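Local coordinates for aminotransferase, class III (PDB 6IO1), which probably transfers amino groups with the help of pyridoxal 5'-phosphate, as a thermostable, (S)-enantioselective omega-transaminase, at residues Gly226-Gly231 with Leu257-Val262; Lys376-Leu381 with Met424-Thr429; Arg77-Arg82 with His327-Ala332. All blocks are in the same frame, centred on the assembly; numbering follows the deposited sequence.

Interaction 1: residues Gly226-Gly231 with Leu257-Val262; sequences GEPVQG and LILDEV. With PMP (4'-deoxy-4'-aminopyridoxal-5'-phosphate), chain C.
P228 lays its ring against the isobutyl end of L259, CG of the proline 3.9 Å from CG of the leucine. The ring is compact and rigid enough to sit where the chain turns away from the sheet, and Y278 and M275 of helix 274-278 pack on the proline and the leucine respectively. Before the turn, G226 pairs with L259 as a parallel bridge: G226 N reaches I258 O at 3.1 Å, and D260 N gives a nearly straight bond (176°) to G226 O at 2.8 Å. One residue on, E227 and D260 run side by side toward the cofactor. The carboxylate of D260, carried forward by a CG anti to its own amide (chi1 -178°), puts OD2 3.1 Å from N1 of PMP and receives H155 and N125 there, while OD1 accepts V262 N in an Asx turn. V262 in turn lays its branches over a face of the pyridine ring. E227 stands beside the 2-methyl group, OE1 3.5 Å from C2A of PMP, and G231 N meets OE1 from above the carboxylate plane. With an alanine in place of D260, N1 would probably lose its carboxylate partner and V262 N its acceptor. A carboxylate held so close to N1 is consistent with a protonated pyridine nitrogen, the electron sink used by aminotransferases of this fold.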
ATOM      1  N   GLY B 226     -18.682  -4.042   0.351  1.00 13.75           N
ATOM      2  CA  GLY B 226     -19.094  -4.079  -1.038  1.00 14.06           C
ATOM      3  C   GLY B 226     -18.920  -2.739  -1.709  1.00 12.83           C
ATOM      4  O   GLY B 226     -18.889  -1.690  -1.058  1.00 14.08           O
ATOM      5  N   GLU B 227     -18.806  -2.787  -3.032  1.00 14.18           N
ATOM      6  CA  GLU B 227     -18.775  -1.611  -3.891  1.00 15.31           C
ATOM      7  C   GLU B 227     -20.197  -1.219  -4.280  1.00 15.94           C
ATOM      8  O   GLU B 227     -21.038  -2.095  -4.503  1.00 17.40           O
ATOM      9  CB  GLU B 227     -17.964  -1.882  -5.155  1.00 17.57           C
ATOM     10  CG  GLU B 227     -16.599  -2.511  -4.914  1.00 18.15           C
ATOM     11  CD  GLU B 227     -16.147  -3.383  -6.074  1.00 19.86           C
ATOM     12  OE1 GLU B 227     -15.659  -2.831  -7.082  1.00 21.48           O
ATOM     13  OE2 GLU B 227     -16.279  -4.622  -5.976  1.00 21.01           O
ATOM     14  N   PRO B 228     -20.509   0.079  -4.351  1.00 15.47           N
ATOM     15  CA  PRO B 228     -21.848   0.466  -4.831  1.00 17.32           C
ATOM     16  C   PRO B 228     -22.130  -0.076  -6.219  1.00 16.79           C
ATOM     17  O   PRO B 228     -23.203  -0.643  -6.466  1.00 20.21           O
ATOM     18  CB  PRO B 228     -21.799   2.001  -4.802  1.00 17.87           C
ATOM     19  CG  PRO B 228     -20.717   2.335  -3.828  1.00 17.44           C
ATOM     20  CD  PRO B 228     -19.699   1.243  -3.955  1.00 16.89           C
ATOM     21  N   VAL B 229     -21.180   0.081  -7.136  1.00 16.94           N
ATOM     22  CA  VAL B 229     -21.178  -0.610  -8.418  1.00 17.92           C
ATOM     23  C   VAL B 229     -19.875  -1.390  -8.501  1.00 20.55           C
ATOM     24  O   VAL B 229     -18.790  -0.798  -8.447  1.00 18.82           O
ATOM     25  CB  VAL B 229     -21.311   0.364  -9.598  1.00 21.37           C
ATOM     26  CG1 VAL B 229     -21.197  -0.384 -10.918  1.00 19.43           C
ATOM     27  CG2 VAL B 229     -22.625   1.121  -9.518  1.00 18.83           C
ATOM     28  N   GLN B 230     -19.979  -2.712  -8.619  1.00 20.47           N
ATOM     29  CA  GLN B 230     -18.783  -3.535  -8.740  1.00 20.39           C
ATOM     30  C   GLN B 230     -18.049  -3.162 -10.019  1.00 21.27           C
ATOM     31  O   GLN B 230     -18.656  -3.075 -11.087  1.00 23.56           O
ATOM     32  CB  GLN B 230     -19.156  -5.018  -8.740  1.00 19.94           C
ATOM     33  CG  GLN B 230     -19.662  -5.525  -7.397  1.00 20.84           C
ATOM     34  CD  GLN B 230     -20.299  -6.898  -7.486  1.00 21.82           C
ATOM     35  OE1 GLN B 230     -21.248  -7.109  -8.240  1.00 22.29           O
ATOM     36  NE2 GLN B 230     -19.780  -7.841  -6.708  1.00 23.01           N
ATOM     37  N   GLY B 231     -16.747  -2.920  -9.912  1.00 19.72           N
ATOM     38  CA  GLY B 231     -16.004  -2.401 -11.044  1.00 19.95           C
ATOM     39  C   GLY B 231     -15.146  -3.417 -11.765  1.00 22.47           C
ATOM     40  O   GLY B 231     -15.400  -3.734 -12.932  1.00 24.39           O
ATOM     41  N   LEU B 257     -21.513  -1.822   7.878  1.00 14.46           N
ATOM     42  CA  LEU B 257     -21.476  -1.725   6.425  1.00 14.52           C
ATOM     43  C   LEU B 257     -20.211  -0.989   6.008  1.00 14.63           C
ATOM     44  O   LEU B 257     -20.029   0.185   6.348  1.00 14.90           O
ATOM     45  CB  LEU B 257     -22.714  -1.008   5.888  1.00 16.15           C
ATOM     46  CG  LEU B 257     -22.662  -0.668   4.398  1.00 15.51           C
ATOM     47  CD1 LEU B 257     -22.507  -1.928   3.556  1.00 15.52           C
ATOM     48  CD2 LEU B 257     -23.899   0.100   3.988  1.00 15.02           C
ATOM     49  N   ILE B 258     -19.344  -1.678   5.274  1.00 15.21           N
ATOM     50  CA  ILE B 258     -18.144  -1.084   4.699  1.00 13.67           C
ATOM     51  C   ILE B 258     -18.416  -0.861   3.219  1.00 13.01           C
ATOM     52  O   ILE B 258     -18.552  -1.820   2.451  1.00 14.79           O
ATOM     53  CB  ILE B 258     -16.911  -1.973   4.910  1.00 14.75           C
ATOM     54  CG1 ILE B 258     -16.687  -2.239   6.399  1.00 15.51           C
ATOM     55  CG2 ILE B 258     -15.680  -1.330   4.288  1.00 16.63           C
ATOM     56  CD1 ILE B 258     -15.629  -3.285   6.675  1.00 15.56           C
ATOM     57  N   LEU B 259     -18.500   0.401   2.809  1.00 13.83           N
ATOM     58  CA  LEU B 259     -18.742   0.747   1.415  1.00 13.46           C
ATOM     59  C   LEU B 259     -17.411   1.051   0.743  1.00 11.14           C
ATOM     60  O   LEU B 259     -16.683   1.954   1.171  1.00 13.62           O
ATOM     61  CB  LEU B 259     -19.691   1.939   1.298  1.00 15.24           C
ATOM     62  CG  LEU B 259     -20.516   1.954   0.010  1.00 17.48           C
ATOM     63  CD1 LEU B 259     -21.422   0.733  -0.062  1.00 16.51           C
ATOM     64  CD2 LEU B 259     -21.321   3.234  -0.098  1.00 24.17           C
ATOM     65  N   ASP B 260     -17.100   0.299  -0.310  1.00 14.42           N
ATOM     66  CA  ASP B 260     -15.842   0.439  -1.039  1.00 13.65           C
ATOM     67  C   ASP B 260     -16.075   1.434  -2.168  1.00 13.50           C
ATOM     68  O   ASP B 260     -16.623   1.087  -3.217  1.00 15.83           O
ATOM     69  CB  ASP B 260     -15.377  -0.920  -1.555  1.00 15.62           C
ATOM     70  CG  ASP B 260     -14.037  -0.860  -2.278  1.00 16.73           C
ATOM     71  OD1 ASP B 260     -13.616   0.230  -2.709  1.00 17.58           O
ATOM     72  OD2 ASP B 260     -13.400  -1.924  -2.414  1.00 18.27           O
ATOM     73  N   GLU B 261     -15.643   2.677  -1.959  1.00 13.21           N
ATOM     74  CA  GLU B 261     -15.786   3.740  -2.943  1.00 13.80           C
ATOM     75  C   GLU B 261     -14.483   4.024  -3.682  1.00 13.39           C
ATOM     76  O   GLU B 261     -14.288   5.141  -4.173  1.00 15.24           O
ATOM     77  CB  GLU B 261     -16.302   5.014  -2.273  1.00 16.06           C
ATOM     78  CG  GLU B 261     -17.712   4.897  -1.716  1.00 16.29           C
ATOM     79  CD  GLU B 261     -18.731   5.662  -2.536  1.00 18.47           C
ATOM     80  OE1 GLU B 261     -18.428   6.002  -3.699  1.00 18.43           O
ATOM     81  OE2 GLU B 261     -19.835   5.929  -2.016  1.00 20.67           O
ATOM     82  N   VAL B 262     -13.583   3.040  -3.755  1.00 14.91           N
ATOM     83  CA  VAL B 262     -12.283   3.254  -4.388  1.00 13.98           C
ATOM     84  C   VAL B 262     -12.452   3.662  -5.847  1.00 14.26           C
ATOM     85  O   VAL B 262     -11.767   4.569  -6.337  1.00 14.43           O
ATOM     86  CB  VAL B 262     -11.406   1.995  -4.241  1.00 16.44           C
ATOM     87  CG1 VAL B 262     -10.231   2.039  -5.200  1.00 17.93           C
ATOM     88  CG2 VAL B 262     -10.913   1.863  -2.805  1.00 13.99           C
TER
HETATM   89  N1  PMP C 701     -10.919  -1.584  -4.168  1.00 22.95           N
HETATM   90  C2  PMP C 701     -11.471  -1.500  -5.378  1.00 24.34           C
HETATM   91  C2A PMP C 701     -12.940  -1.227  -5.485  1.00 22.32           C
HETATM   92  C3  PMP C 701     -10.693  -1.664  -6.530  1.00 27.63           C
HETATM   93  O3  PMP C 701     -11.286  -1.572  -7.755  1.00 29.66           O
HETATM   94  C4  PMP C 701      -9.323  -1.918  -6.412  1.00 26.30           C
HETATM   95  C4A PMP C 701      -8.465  -2.099  -7.640  1.00 30.35           C
HETATM   96  N4A PMP C 701      -8.972  -1.351  -8.795  1.00 29.03           N
HETATM   97  C5  PMP C 701      -8.761  -2.003  -5.131  1.00 26.04           C
HETATM   98  C6  PMP C 701      -9.605  -1.829  -4.049  1.00 22.90           C
HETATM   99  C5A PMP C 701      -7.301  -2.275  -4.940  1.00 26.23           C
HETATM  100  O4P PMP C 701      -6.542  -1.025  -4.918  1.00 29.08           O
HETATM  101  P   PMP C 701      -4.928  -1.018  -4.858  1.00 26.56           P
HETATM  102  O1P PMP C 701      -4.524   0.443  -4.823  1.00 23.74           O
HETATM  103  O2P PMP C 701      -4.554  -1.765  -3.594  1.00 19.81           O
HETATM  104  O3P PMP C 701      -4.471  -1.726  -6.119  1.00 26.07           O

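Interaction 2: residues Lys376-Leu381 with Met424-Thr429; sequences KGLMLL and MAPPLT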
ATOM      1  N   LYS B 376     -22.893   2.714 -15.327  1.00 19.33           N
ATOM      2  CA  LYS B 376     -23.335   3.705 -14.356  1.00 20.70           C
ATOM      3  C   LYS B 376     -22.319   4.835 -14.353  1.00 20.59           C
ATOM      4  O   LYS B 376     -21.127   4.596 -14.128  1.00 20.98           O
ATOM      5  CB  LYS B 376     -23.480   3.102 -12.958  1.00 19.77           C
ATOM      6  CG  LYS B 376     -23.988   4.090 -11.926  1.00 21.72           C
ATOM      7  CD  LYS B 376     -25.379   4.588 -12.274  1.00 26.18           C
ATOM      8  CE  LYS B 376     -25.866   5.602 -11.255  1.00 25.47           C
ATOM      9  NZ  LYS B 376     -27.145   6.240 -11.674  1.00 34.60           N
ATOM     10  N   GLY B 377     -22.783   6.050 -14.631  1.00 19.83           N
ATOM     11  CA  GLY B 377     -21.860   7.168 -14.725  1.00 21.01           C
ATOM     12  C   GLY B 377     -20.860   6.899 -15.827  1.00 20.81           C
ATOM     13  O   GLY B 377     -21.221   6.515 -16.944  1.00 21.66           O
ATOM     14  N   LEU B 378     -19.581   7.061 -15.510  1.00 19.14           N
ATOM     15  CA  LEU B 378     -18.519   6.824 -16.476  1.00 18.22           C
ATOM     16  C   LEU B 378     -17.987   5.396 -16.437  1.00 22.02           C
ATOM     17  O   LEU B 378     -17.007   5.096 -17.127  1.00 30.50           O
ATOM     18  CB  LEU B 378     -17.380   7.819 -16.262  1.00 18.42           C
ATOM     19  CG  LEU B 378     -17.566   9.114 -17.054  1.00 18.21           C
ATOM     20  CD1 LEU B 378     -16.338   9.977 -16.942  1.00 19.20           C
ATOM     21  CD2 LEU B 378     -17.880   8.814 -18.513  1.00 19.45           C
ATOM     22  N   MET B 379     -18.600   4.514 -15.649  1.00 18.70           N
ATOM     23  CA  MET B 379     -18.223   3.106 -15.629  1.00 16.84           C
ATOM     24  C   MET B 379     -19.075   2.362 -16.649  1.00 18.91           C
ATOM     25  O   MET B 379     -20.299   2.301 -16.501  1.00 17.59           O
ATOM     26  CB  MET B 379     -18.418   2.513 -14.234  1.00 17.62           C
ATOM     27  CG  MET B 379     -17.742   3.293 -13.121  1.00 18.09           C
ATOM     28  SD  MET B 379     -18.174   2.682 -11.481  1.00 21.93           S
ATOM     29  CE  MET B 379     -17.770   0.946 -11.649  1.00 19.34           C
ATOM     30  N   LEU B 380     -18.447   1.799 -17.683  1.00 18.78           N
ATOM     31  CA  LEU B 380     -19.213   1.146 -18.736  1.00 17.90           C
ATOM     32  C   LEU B 380     -18.562  -0.173 -19.127  1.00 20.34           C
ATOM     33  O   LEU B 380     -17.344  -0.335 -19.032  1.00 20.33           O
ATOM     34  CB  LEU B 380     -19.356   2.049 -19.969  1.00 17.85           C
ATOM     35  CG  LEU B 380     -20.068   3.385 -19.735  1.00 19.30           C
ATOM     36  CD1 LEU B 380     -19.078   4.541 -19.774  1.00 19.55           C
ATOM     37  CD2 LEU B 380     -21.188   3.594 -20.741  1.00 21.29           C
ATOM     38  N   LEU B 381     -19.395  -1.113 -19.577  1.00 19.86           N
ATOM     39  CA  LEU B 381     -18.928  -2.423 -20.005  1.00 20.29           C
ATOM     40  C   LEU B 381     -19.771  -2.928 -21.168  1.00 21.37           C
ATOM     41  O   LEU B 381     -21.004  -2.818 -21.159  1.00 21.71           O
ATOM     42  CB  LEU B 381     -18.967  -3.440 -18.856  1.00 20.38           C
ATOM     43  CG  LEU B 381     -18.240  -4.768 -19.095  1.00 22.74           C
ATOM     44  CD1 LEU B 381     -17.573  -5.242 -17.823  1.00 21.01           C
ATOM     45  CD2 LEU B 381     -19.185  -5.839 -19.616  1.00 24.47           C
ATOM     46  N   MET B 424     -14.781   0.367 -19.945  1.00 17.77           N
ATOM     47  CA  MET B 424     -14.331   1.767 -20.166  1.00 16.99           C
ATOM     48  C   MET B 424     -14.563   2.615 -18.910  1.00 17.26           C
ATOM     49  O   MET B 424     -15.690   2.599 -18.379  1.00 19.52           O
ATOM     50  CB  MET B 424     -15.094   2.392 -21.338  1.00 17.33           C
ATOM     51  CG  MET B 424     -14.745   1.778 -22.679  1.00 20.06           C
ATOM     52  SD  MET B 424     -16.031   2.057 -23.921  1.00 22.84           S
ATOM     53  CE  MET B 424     -17.297   0.931 -23.339  1.00 21.10           C
ATOM     54  N   ALA B 425     -13.523   3.335 -18.477  1.00 15.64           N
ATOM     55  CA  ALA B 425     -13.597   4.252 -17.337  1.00 15.43           C
ATOM     56  C   ALA B 425     -12.851   5.532 -17.689  1.00 15.64           C
ATOM     57  O   ALA B 425     -11.790   5.825 -17.131  1.00 15.26           O
ATOM     58  CB  ALA B 425     -13.020   3.604 -16.077  1.00 16.28           C
ATOM     59  N   PRO B 426     -13.391   6.351 -18.620  1.00 14.95           N
ATOM     60  CA  PRO B 426     -12.716   7.572 -19.086  1.00 15.29           C
ATOM     61  C   PRO B 426     -12.644   8.713 -18.059  1.00 14.74           C
ATOM     62  O   PRO B 426     -13.405   8.702 -17.109  1.00 14.39           O
ATOM     63  CB  PRO B 426     -13.563   8.008 -20.290  1.00 15.84           C
ATOM     64  CG  PRO B 426     -14.939   7.462 -19.987  1.00 17.56           C
ATOM     65  CD  PRO B 426     -14.683   6.147 -19.279  1.00 16.47           C
ATOM     66  N   PRO B 427     -11.724   9.691 -18.234  1.00 13.80           N
ATOM     67  CA  PRO B 427     -11.588  10.821 -17.306  1.00 14.88           C
ATOM     68  C   PRO B 427     -12.900  11.617 -17.252  1.00 15.57           C
ATOM     69  O   PRO B 427     -13.527  11.797 -18.281  1.00 15.72           O
ATOM     70  CB  PRO B 427     -10.481  11.681 -17.933  1.00 16.17           C
ATOM     71  CG  PRO B 427      -9.702  10.712 -18.793  1.00 13.86           C
ATOM     72  CD  PRO B 427     -10.747   9.752 -19.323  1.00 14.75           C
ATOM     73  N   LEU B 428     -13.265  12.085 -16.055  1.00 16.10           N
ATOM     74  CA  LEU B 428     -14.532  12.779 -15.848  1.00 16.61           C
ATOM     75  C   LEU B 428     -14.694  14.007 -16.735  1.00 18.26           C
ATOM     76  O   LEU B 428     -15.808  14.533 -16.833  1.00 19.69           O
ATOM     77  CB  LEU B 428     -14.678  13.190 -14.380  1.00 16.08           C
ATOM     78  CG  LEU B 428     -14.465  12.138 -13.287  1.00 15.53           C
ATOM     79  CD1 LEU B 428     -14.959  12.662 -11.946  1.00 17.62           C
ATOM     80  CD2 LEU B 428     -15.146  10.821 -13.628  1.00 16.25           C
ATOM     81  N   THR B 429     -13.627  14.473 -17.379  1.00 17.20           N
ATOM     82  CA  THR B 429     -13.670  15.664 -18.216  1.00 18.88           C
ATOM     83  C   THR B 429     -13.980  15.365 -19.677  1.00 17.42           C
ATOM     84  O   THR B 429     -13.951  16.289 -20.499  1.00 19.28           O
ATOM     85  CB  THR B 429     -12.339  16.415 -18.128  1.00 21.38           C
ATOM     86  OG1 THR B 429     -11.274  15.556 -18.553  1.00 23.11           O
ATOM     87  CG2 THR B 429     -12.077  16.862 -16.699  1.00 20.67           C
TER
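L378 drives its forked end into the bend made by P426, P427 and L428, and its two methyls divide the work. CD2 meets the proline ring, 3.6 Å from P426 CG, while CD1 points on to L428, 3.6 Å from L428 CD2. The leucine and the P426 ring cross obliquely, and CD1 passes the proline's backbone carbonyl, 3.2 Å from P426 O. L428 offers its own branch because CG stands anti to the carbonyl carbon (chi1 -51°), which brings CD2 back to the leucine. A branched, flexible aliphatic chain suits this wedge, and stiff prolines suit the wall: with no amide hydrogen to give, P426 and P427 carry the chain out of strand pairing. P426 O is used instead by R268.

Further along, L380 and M424 stand on the same face of the sheet as an antiparallel hydrogen-bonded pair. L380 N reaches M424 O at 3.0 Å, and M424 N returns a straighter bond to L380 O at 2.8 Å. The methionine bends at its sulfur (chi3 -73°) and leaves CE 4.1 Å from L380 CB; beyond, L438 and V442 of helix 432-450 pack on the same side chain. At the junction, L378 O takes a CA-H...O contact from A425.

K376 to M379 form a type II' beta turn, in which G377, at positive phi (60°), occupies a position that favours glycine. This turn closes a tight beta hairpin between strands 370-376 and 379-384. The L380-M424 pair joins the hairpin to strand 421-424, whose chain then leaves through the prolines toward helix 432-450, at the edge of a mixed sheet consistent with the smaller domain of a fold-type I pyridoxal-phosphate enzyme.

Interaction 3: residues Arg77-Arg82 with His327-Ala332; sequences REQMER and HPVACA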
ATOM      1  N   ARG B  77       5.170  20.243  -5.823  1.00 16.31           N
ATOM      2  CA  ARG B  77       6.475  20.890  -5.723  1.00 16.51           C
ATOM      3  C   ARG B  77       6.573  21.736  -4.457  1.00 17.59           C
ATOM      4  O   ARG B  77       7.556  21.652  -3.709  1.00 17.42           O
ATOM      5  CB  ARG B  77       6.722  21.747  -6.966  1.00 18.98           C
ATOM      6  CG  ARG B  77       8.080  22.424  -7.012  1.00 22.08           C
ATOM      7  CD  ARG B  77       7.999  23.764  -7.732  1.00 25.57           C
ATOM      8  NE  ARG B  77       7.093  24.696  -7.066  1.00 24.19           N
ATOM      9  CZ  ARG B  77       7.411  25.404  -5.987  1.00 25.35           C
ATOM     10  NH1 ARG B  77       8.624  25.305  -5.462  1.00 25.44           N
ATOM     11  NH2 ARG B  77       6.524  26.227  -5.444  1.00 25.88           N
ATOM     12  N   GLU B  78       5.546  22.550  -4.200  1.00 18.40           N
ATOM     13  CA  GLU B  78       5.531  23.400  -3.014  1.00 19.47           C
ATOM     14  C   GLU B  78       5.629  22.568  -1.744  1.00 18.25           C
ATOM     15  O   GLU B  78       6.447  22.853  -0.858  1.00 16.65           O
ATOM     16  CB  GLU B  78       4.257  24.247  -3.010  1.00 23.32           C
ATOM     17  CG  GLU B  78       4.211  25.339  -1.957  1.00 29.80           C
ATOM     18  CD  GLU B  78       2.806  25.866  -1.741  1.00 35.11           C
ATOM     19  OE1 GLU B  78       2.203  26.367  -2.713  1.00 38.77           O
ATOM     20  OE2 GLU B  78       2.303  25.778  -0.603  1.00 35.65           O
ATOM     21  N   GLN B  79       4.796  21.527  -1.638  1.00 15.37           N
ATOM     22  CA  GLN B  79       4.814  20.713  -0.429  1.00 17.26           C
ATOM     23  C   GLN B  79       6.137  19.977  -0.273  1.00 15.46           C
ATOM     24  O   GLN B  79       6.661  19.881   0.835  1.00 17.19           O
ATOM     25  CB  GLN B  79       3.645  19.729  -0.421  1.00 15.54           C
ATOM     26  CG  GLN B  79       3.474  19.016   0.916  1.00 13.93           C
ATOM     27  CD  GLN B  79       3.359  19.983   2.083  1.00 16.35           C
ATOM     28  OE1 GLN B  79       2.685  21.010   1.990  1.00 17.16           O
ATOM     29  NE2 GLN B  79       4.024  19.662   3.188  1.00 14.43           N
ATOM     30  N   MET B  80       6.689  19.437  -1.362  1.00 17.03           N
ATOM     31  CA  MET B  80       7.956  18.720  -1.259  1.00 18.35           C
ATOM     32  C   MET B  80       9.077  19.641  -0.802  1.00 18.12           C
ATOM     33  O   MET B  80       9.944  19.233  -0.018  1.00 20.14           O
ATOM     34  CB  MET B  80       8.305  18.068  -2.596  1.00 16.64           C
ATOM     35  CG  MET B  80       7.436  16.876  -2.927  1.00 17.43           C
ATOM     36  SD  MET B  80       7.802  16.151  -4.529  1.00 24.85           S
ATOM     37  CE  MET B  80       9.403  15.424  -4.207  1.00 17.57           C
ATOM     38  N   GLU B  81       9.087  20.885  -1.284  1.00 17.14           N
ATOM     39  CA  GLU B  81      10.103  21.829  -0.827  1.00 19.15           C
ATOM     40  C   GLU B  81       9.905  22.199   0.639  1.00 19.60           C
ATOM     41  O   GLU B  81      10.879  22.286   1.398  1.00 20.11           O
ATOM     42  CB  GLU B  81      10.102  23.074  -1.711  1.00 21.15           C
ATOM     43  CG  GLU B  81      10.514  22.788  -3.146  1.00 22.40           C
ATOM     44  CD  GLU B  81      11.007  24.018  -3.877  1.00 25.80           C
ATOM     45  OE1 GLU B  81      11.501  24.951  -3.210  1.00 28.39           O
ATOM     46  OE2 GLU B  81      10.897  24.051  -5.121  1.00 27.78           O
ATOM     47  N   ARG B  82       8.657  22.421   1.062  1.00 18.06           N
ATOM     48  CA  ARG B  82       8.409  22.799   2.453  1.00 17.94           C
ATOM     49  C   ARG B  82       8.711  21.649   3.412  1.00 15.60           C
ATOM     50  O   ARG B  82       9.500  21.802   4.353  1.00 16.61           O
ATOM     51  CB  ARG B  82       6.967  23.275   2.613  1.00 21.69           C
ATOM     52  CG  ARG B  82       6.595  23.629   4.037  1.00 23.13           C
ATOM     53  CD  ARG B  82       5.237  24.295   4.097  1.00 27.68           C
ATOM     54  NE  ARG B  82       5.020  25.178   2.957  1.00 29.01           N
ATOM     55  CZ  ARG B  82       3.826  25.601   2.557  1.00 32.73           C
ATOM     56  NH1 ARG B  82       2.734  25.216   3.202  1.00 32.66           N
ATOM     57  NH2 ARG B  82       3.721  26.402   1.506  1.00 36.89           N
ATOM     58  N   HIS B 327       0.555  10.970   3.840  1.00 13.04           N
ATOM     59  CA  HIS B 327       1.718  11.593   3.228  1.00 13.81           C
ATOM     60  C   HIS B 327       1.411  13.048   2.871  1.00 12.42           C
ATOM     61  O   HIS B 327       0.427  13.313   2.166  1.00 13.08           O
ATOM     62  CB  HIS B 327       2.133  10.814   1.979  1.00 14.78           C
ATOM     63  CG  HIS B 327       3.483  11.189   1.454  1.00 13.66           C
ATOM     64  ND1 HIS B 327       3.681  12.268   0.620  1.00 14.51           N
ATOM     65  CD2 HIS B 327       4.701  10.628   1.643  1.00 13.99           C
ATOM     66  CE1 HIS B 327       4.963  12.356   0.319  1.00 15.15           C
ATOM     67  NE2 HIS B 327       5.605  11.373   0.925  1.00 14.50           N
ATOM     68  N   PRO B 328       2.215  14.010   3.340  1.00 13.96           N
ATOM     69  CA  PRO B 328       1.871  15.427   3.117  1.00 13.86           C
ATOM     70  C   PRO B 328       1.751  15.814   1.653  1.00 14.91           C
ATOM     71  O   PRO B 328       0.847  16.581   1.295  1.00 14.43           O
ATOM     72  CB  PRO B 328       3.024  16.172   3.808  1.00 13.30           C
ATOM     73  CG  PRO B 328       3.534  15.209   4.830  1.00 14.44           C
ATOM     74  CD  PRO B 328       3.401  13.855   4.198  1.00 13.67           C
ATOM     75  N   VAL B 329       2.635  15.307   0.793  1.00 12.91           N
ATOM     76  CA  VAL B 329       2.558  15.642  -0.625  1.00 13.32           C
ATOM     77  C   VAL B 329       1.280  15.078  -1.233  1.00 12.57           C
ATOM     78  O   VAL B 329       0.581  15.763  -1.994  1.00 13.87           O
ATOM     79  CB  VAL B 329       3.810  15.130  -1.358  1.00 12.16           C
ATOM     80  CG1 VAL B 329       3.781  15.545  -2.823  1.00 12.58           C
ATOM     81  CG2 VAL B 329       5.062  15.642  -0.669  1.00 12.86           C
ATOM     82  N   ALA B 330       0.953  13.827  -0.902  1.00 12.50           N
ATOM     83  CA  ALA B 330      -0.273  13.219  -1.404  1.00 12.40           C
ATOM     84  C   ALA B 330      -1.497  13.998  -0.947  1.00 12.24           C
ATOM     85  O   ALA B 330      -2.415  14.244  -1.736  1.00 13.40           O
ATOM     86  CB  ALA B 330      -0.364  11.762  -0.947  1.00 13.04           C
ATOM     87  N   CYS B 331      -1.528  14.400   0.326  1.00 13.41           N
ATOM     88  CA  CYS B 331      -2.678  15.134   0.847  1.00 14.94           C
ATOM     89  C   CYS B 331      -2.802  16.518   0.214  1.00 14.55           C
ATOM     90  O   CYS B 331      -3.914  16.975  -0.070  1.00 15.60           O
ATOM     91  CB  CYS B 331      -2.582  15.236   2.369  1.00 13.57           C
ATOM     92  SG  CYS B 331      -2.713  13.642   3.212  1.00 14.72           S
ATOM     93  N   ALA B 332      -1.680  17.211   0.004  1.00 13.15           N
ATOM     94  CA  ALA B 332      -1.735  18.512  -0.659  1.00 14.09           C
ATOM     95  C   ALA B 332      -2.242  18.381  -2.092  1.00 13.11           C
ATOM     96  O   ALA B 332      -3.088  19.171  -2.543  1.00 14.35           O
ATOM     97  CB  ALA B 332      -0.358  19.175  -0.633  1.00 14.37           C
TER
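The capped start of helix 328-344 packs, through P328, V329 and A332, against the end of helix 70-82 at Q79 and M80. The axes of the two short segments run roughly antiparallel, at 152°, and approach to 8.8 Å. Q79 does most of the touching with its aliphatic part: its CB lies 4.0 Å from A332 CB, and its CG rests 3.6 Å from P328 O. A bend at chi2 (54°) then turns the amide across P328, so that the two side chains cross at about a right angle and NE2 comes 3.7 Å from P328 CB. The polar need of that nitrogen is met in its own chain, by V83 O. Beside it M80 lays CG against V329, 3.5 Å from CG2. The small side chain of A332 suits the spot facing Q79, where the helices run close.

H327 sits at the N-cap. Its ND1 accepts two weak bonds from the first turn, from V329 N at 3.2 Å and A330 N at 3.5 Å, while NE2 pairs with G294 O of the second subunit. P328 suits the first helical position, where a backbone amide would have no carbonyl of the helix to bond to, so its lack of N-H loses no helical bond. On helix 70-82, away from this contact, R77 with E81 and E78 with R82 form salt bridges one turn apart.

M80 and H327 also pack on Y295 of the second subunit. The whole is thus a helix-helix contact built on an N-capped helix start, set at the interface of the dimer.

How the interactions relate
Interaction 3 opens first along the chain and encloses interaction 1 in its long loop; interaction 2 follows after residue 332. Interactions 1 and 2 are neighbours, their centres about 16 Å apart, but belong to different sheets: interaction 1 to the one with strands 221-226 and 256-260, interaction 2 to the one with strands 379-384 and 421-424. The loop after strand 221-226 touches the second sheet where V229 CG1 packs 3.7 Å from M379 CE, and the M379 side chain lies about 8 Å from the cofactor. Interaction 3 is remote, its centre about 29 Å from each of the others. Interactions 1 and 2 thus join the cofactor-binding sheet to the second sheet, while interaction 3 lies apart at the subunit interface.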